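Local coordinates for 39 kDa initiator binding protein (Trichomonas vaginalis, PDB 1Q87) that binds the initiator (Inr) element of core promoters, its C-terminal domain forming the present chain, at residues 102-107 with 148-153; 180-185 with 191-196. One frame throughout, in Å; residues are numbered along the deposited sequence.

Contact 1 of 2, residues 102-107 with 148-153; sequences LAMFGP and GWFDQN
Directly after Phe150, whose ring packs on Met104, Asp151 OD1 accepts a bond from Asn153 N at 2.7 Å and a second, weak one from the backbone of Glu154. The first of these forms an Asx turn, which bends the chain beyond Phe150, a residue of strand 147-151, an outermost strand of the five-stranded antiparallel sheet. Across the contact there are no hydrogen bonds: helix 95-105 meets this strand through three buried apolar side chains. Met104 lies over one face of the Phe150 ring. With chi1 at -58° its CG stands beside the backbone N and over the ring, 3.9 Å from the centroid, as a CH-pi contact. SD, placed one extended step farther by chi2, lies obliquely by the ring in a Met-aromatic contact, 3.7 Å from Phe150 CD2. Phe105 adds a T-shaped pair, in which Phe150 turns its edge to the Phe105 face with the planes at 69° and the centroids 5.7 Å apart. Ile111, Ile115 and Leu118 of helix 111-123 also touch Phe105, joining that helix to the same cluster. The two phenyl rings approach most closely between Phe105 CZ and Phe150 CE2, at 4.2 Å.

Contact 2 of 2, residues 180-185 with 191-196; sequences QYLMDE and DSWDKY
Leu182 and Tyr181 together cover one face of the Trp193 indole, the leucine over the six-membered ring and the tyrosine by the five-membered one. Leu182 CD1 is the main bump: it sits 3.4 Å from Trp193 CE3 as a close CH-pi contact, in a hollow walled on another side by Tyr196 CB. The other methyl, CD2, continues along the same face and comes within 3.9 Å of Trp193 CZ2. Tyr181 comes in at about a right angle, an offset edge-to-face pair with the planes at 71°, and its CE1 lies 3.8 Å from Trp193 CD1. With CG between the backbone N and the carbonyl carbon (chi1 62°), this ring swings across the start of helix 193-199, where its hydroxyl oxygen accepts from Trp193 N at 3.2 Å. The ring thus packs against Asp191 O and Ser192 CA while satisfying a first-turn N-H. Ser192 is the N-cap: its OG receives a nearly straight bond from Lys195 N at 3.1 Å. On the partly exposed side, Gln180 NE2 donates to Asp191 OD1 at 3.1 Å, meeting the oxygen from above the carboxylate plane; Asp191 OD2 also faces Lys195 NZ in a long salt bridge. The arrangement is a beta-hairpin running into a helix that folds back over it. Trp193 touches Ile169 of strand 165-171 and Ser117 and Leu118 of helix 111-123, and Tyr196 packs on strand 165-171 through Arg167 and Ile169.

How the contacts relate
Following the chain from the N terminus, contact 1 is reached first, on helix 95-105, and closes a long loop that contains helix 111-123 before the chain returns as strand 147-151. The chain then runs through strands 157-162 and 165-171 to 182-183, where contact 2 closes a much shorter loop around the turn to strand 189-190. The two loops follow in series, neither nesting nor crossing. Both contacts reach the same antiparallel sheet, one at its first strand and the other toward its far end, with centres about 14 Å apart. They touch where Phe150 CZ packs 4.1 Å from Trp193 CZ2, and Leu118 of helix 111-123 contacts Phe105 and Trp193 alike.

Contact 1 of 2, residues 102-107 with 148-153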
# COMPACT_ATOMS: atom_id res chain seq x y z
N LEU A 102 2.39 3.36 -5.98
CA LEU A 102 3.72 3.12 -5.44
C LEU A 102 3.78 3.55 -3.95
O LEU A 102 4.53 2.99 -3.14
CB LEU A 102 4.76 3.88 -6.30
CG LEU A 102 5.11 3.25 -7.69
CD1 LEU A 102 5.81 4.24 -8.58
CD2 LEU A 102 6.01 2.01 -7.50
N ALA A 103 2.97 4.54 -3.60
CA ALA A 103 2.91 5.05 -2.22
C ALA A 103 2.34 3.98 -1.31
O ALA A 103 2.82 3.80 -0.21
CB ALA A 103 2.04 6.31 -2.14
N MET A 104 1.31 3.27 -1.77
CA MET A 104 0.70 2.21 -0.98
C MET A 104 1.58 0.98 -0.85
O MET A 104 1.77 0.48 0.26
CB MET A 104 -0.63 1.73 -1.57
CG MET A 104 -1.68 2.83 -1.72
SD MET A 104 -3.17 2.11 -2.34
CE MET A 104 -2.90 2.36 -4.15
N PHE A 105 2.13 0.51 -1.96
CA PHE A 105 2.92 -0.72 -1.94
C PHE A 105 4.35 -0.73 -2.51
O PHE A 105 4.91 -1.80 -2.71
CB PHE A 105 2.15 -1.80 -2.63
CG PHE A 105 0.79 -2.04 -2.07
CD1 PHE A 105 0.62 -2.63 -0.80
CD2 PHE A 105 -0.33 -1.74 -2.83
CE1 PHE A 105 -0.66 -2.92 -0.32
CE2 PHE A 105 -1.63 -2.03 -2.36
CZ PHE A 105 -1.80 -2.61 -1.12
N GLY A 106 4.94 0.43 -2.79
CA GLY A 106 6.30 0.46 -3.28
C GLY A 106 7.31 0.25 -2.15
O GLY A 106 6.92 0.15 -0.98
N PRO A 107 8.63 0.21 -2.45
CA PRO A 107 9.18 0.36 -3.82
C PRO A 107 8.77 -0.73 -4.79
O PRO A 107 8.26 -1.80 -4.40
CB PRO A 107 10.70 0.39 -3.62
CG PRO A 107 10.92 0.36 -2.10
CD PRO A 107 9.67 -0.26 -1.52
N GLY A 148 -10.89 -0.58 6.38
CA GLY A 148 -9.62 0.11 6.16
C GLY A 148 -9.43 0.53 4.72
O GLY A 148 -9.92 -0.15 3.81
N TRP A 149 -8.75 1.66 4.51
CA TRP A 149 -8.48 2.16 3.16
C TRP A 149 -7.28 3.07 3.23
O TRP A 149 -6.86 3.44 4.32
CB TRP A 149 -9.69 2.92 2.60
CG TRP A 149 -10.02 4.19 3.36
CD1 TRP A 149 -9.66 5.47 3.03
CD2 TRP A 149 -10.67 4.26 4.63
NE1 TRP A 149 -10.05 6.34 4.03
CE2 TRP A 149 -10.68 5.62 5.01
CE3 TRP A 149 -11.26 3.30 5.47
CZ2 TRP A 149 -11.25 6.05 6.23
CZ3 TRP A 149 -11.83 3.73 6.68
CH2 TRP A 149 -11.82 5.10 7.04
N PHE A 150 -6.71 3.41 2.08
CA PHE A 150 -5.58 4.30 2.04
C PHE A 150 -6.13 5.69 1.78
O PHE A 150 -7.07 5.87 1.00
CB PHE A 150 -4.60 3.84 0.93
CG PHE A 150 -3.70 2.68 1.37
CD1 PHE A 150 -2.48 2.94 1.98
CD2 PHE A 150 -4.08 1.36 1.14
CE1 PHE A 150 -1.63 1.91 2.36
CE2 PHE A 150 -3.23 0.29 1.51
CZ PHE A 150 -2.00 0.58 2.12
N ASP A 151 -5.58 6.65 2.50
CA ASP A 151 -5.97 8.05 2.44
C ASP A 151 -5.66 8.56 1.04
O ASP A 151 -4.50 8.57 0.62
CB ASP A 151 -5.15 8.82 3.50
CG ASP A 151 -5.51 10.32 3.61
OD1 ASP A 151 -5.70 11.03 2.61
OD2 ASP A 151 -5.56 10.81 4.75
N GLN A 152 -6.68 8.98 0.32
CA GLN A 152 -6.42 9.49 -1.01
C GLN A 152 -5.42 10.66 -1.06
O GLN A 152 -4.72 10.82 -2.05
CB GLN A 152 -7.73 9.91 -1.69
CG GLN A 152 -7.92 9.24 -3.04
CD GLN A 152 -7.98 7.72 -2.94
OE1 GLN A 152 -7.04 7.07 -2.48
NE2 GLN A 152 -9.10 7.16 -3.37
N ASN A 153 -5.32 11.45 -0.00
CA ASN A 153 -4.37 12.58 0.00
C ASN A 153 -2.99 12.34 0.60
O ASN A 153 -2.12 13.19 0.48
CB ASN A 153 -4.96 13.78 0.72
CG ASN A 153 -5.81 14.61 -0.17
OD1 ASN A 153 -5.30 15.48 -0.88
ND2 ASN A 153 -7.12 14.33 -0.19

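Contact 2 of 2, residues 180-185 with 191-196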
# COMPACT_ATOMS: atom_id res chain seq x y z
N GLN A 180 12.27 -2.81 7.39
CA GLN A 180 11.20 -2.30 8.24
C GLN A 180 10.51 -1.16 7.44
O GLN A 180 10.92 0.01 7.48
CB GLN A 180 11.80 -1.76 9.53
CG GLN A 180 12.56 -2.83 10.29
CD GLN A 180 12.81 -2.43 11.74
OE1 GLN A 180 13.57 -1.50 12.02
NE2 GLN A 180 12.14 -3.12 12.67
N TYR A 181 9.46 -1.52 6.71
CA TYR A 181 8.79 -0.58 5.81
C TYR A 181 7.48 -0.01 6.30
O TYR A 181 6.71 0.54 5.51
CB TYR A 181 8.59 -1.28 4.46
CG TYR A 181 7.70 -2.52 4.56
CD1 TYR A 181 6.31 -2.42 4.48
CD2 TYR A 181 8.26 -3.80 4.69
CE1 TYR A 181 5.50 -3.56 4.51
CE2 TYR A 181 7.45 -4.96 4.72
CZ TYR A 181 6.10 -4.83 4.63
OH TYR A 181 5.34 -5.96 4.65
N LEU A 182 7.19 -0.19 7.58
CA LEU A 182 6.02 0.35 8.20
C LEU A 182 6.48 1.19 9.39
O LEU A 182 7.44 0.82 10.07
CB LEU A 182 5.06 -0.76 8.63
CG LEU A 182 4.40 -1.51 7.48
CD1 LEU A 182 3.31 -2.43 8.04
CD2 LEU A 182 3.80 -0.54 6.47
N MET A 183 5.83 2.33 9.60
CA MET A 183 6.16 3.25 10.69
C MET A 183 4.88 3.94 11.12
O MET A 183 4.02 4.26 10.27
CB MET A 183 7.20 4.30 10.26
CG MET A 183 7.59 5.23 11.39
SD MET A 183 9.16 6.14 11.16
CE MET A 183 8.82 6.99 9.74
N ASP A 184 4.77 4.18 12.44
CA ASP A 184 3.58 4.81 13.01
C ASP A 184 3.83 6.26 13.36
O ASP A 184 4.90 6.81 13.04
CB ASP A 184 3.07 4.00 14.23
CG ASP A 184 4.02 4.03 15.47
OD1 ASP A 184 3.82 3.17 16.36
OD2 ASP A 184 4.93 4.88 15.58
N GLU A 185 2.84 6.88 14.00
CA GLU A 185 2.91 8.29 14.37
C GLU A 185 3.99 8.59 15.37
O GLU A 185 4.40 9.75 15.48
CB GLU A 185 1.58 8.81 14.91
CG GLU A 185 1.20 8.29 16.26
CD GLU A 185 0.49 6.95 16.19
OE1 GLU A 185 -0.50 6.78 16.94
OE2 GLU A 185 0.91 6.08 15.39
N ASP A 191 8.49 -4.71 10.99
CA ASP A 191 9.11 -5.52 9.96
C ASP A 191 8.21 -5.77 8.76
O ASP A 191 8.69 -5.80 7.64
CB ASP A 191 9.54 -6.88 10.53
CG ASP A 191 10.70 -6.78 11.52
OD1 ASP A 191 11.50 -5.84 11.41
OD2 ASP A 191 10.80 -7.66 12.40
N SER A 192 6.92 -5.96 8.99
CA SER A 192 6.04 -6.25 7.88
C SER A 192 4.61 -5.99 8.30
O SER A 192 4.33 -5.73 9.48
CB SER A 192 6.15 -7.71 7.55
OG SER A 192 5.33 -8.44 8.45
N TRP A 193 3.69 -6.10 7.36
CA TRP A 193 2.30 -5.91 7.74
C TRP A 193 1.88 -6.95 8.77
O TRP A 193 1.21 -6.61 9.75
CB TRP A 193 1.36 -6.02 6.53
CG TRP A 193 1.38 -4.83 5.62
CD1 TRP A 193 1.88 -4.79 4.36
CD2 TRP A 193 0.80 -3.53 5.87
NE1 TRP A 193 1.64 -3.57 3.80
CE2 TRP A 193 0.98 -2.77 4.69
CE3 TRP A 193 0.15 -2.94 6.96
CZ2 TRP A 193 0.53 -1.44 4.58
CZ3 TRP A 193 -0.29 -1.63 6.85
CH2 TRP A 193 -0.10 -0.89 5.67
N ASP A 194 2.25 -8.21 8.55
CA ASP A 194 1.91 -9.34 9.43
C ASP A 194 2.34 -9.08 10.89
O ASP A 194 1.57 -9.29 11.83
CB ASP A 194 2.57 -10.62 8.92
CG ASP A 194 2.33 -10.85 7.41
OD1 ASP A 194 1.28 -11.46 7.05
OD2 ASP A 194 3.19 -10.41 6.59
N LYS A 195 3.57 -8.64 11.04
CA LYS A 195 4.16 -8.29 12.33
C LYS A 195 3.34 -7.18 13.00
O LYS A 195 3.00 -7.25 14.20
CB LYS A 195 5.59 -7.78 12.11
CG LYS A 195 6.60 -8.15 13.18
CD LYS A 195 6.24 -7.58 14.55
CE LYS A 195 7.19 -8.11 15.63
NZ LYS A 195 8.62 -7.78 15.36
N TYR A 196 3.06 -6.13 12.23
CA TYR A 196 2.32 -4.99 12.73
C TYR A 196 0.94 -5.36 13.20
O TYR A 196 0.49 -4.86 14.23
CB TYR A 196 2.25 -3.89 11.68
CG TYR A 196 1.29 -2.80 12.09
CD1 TYR A 196 -0.05 -2.86 11.72
CD2 TYR A 196 1.71 -1.74 12.90
CE1 TYR A 196 -0.96 -1.90 12.14
CE2 TYR A 196 0.79 -0.76 13.35
CZ TYR A 196 -0.54 -0.86 12.96
OH TYR A 196 -1.48 0.05 13.39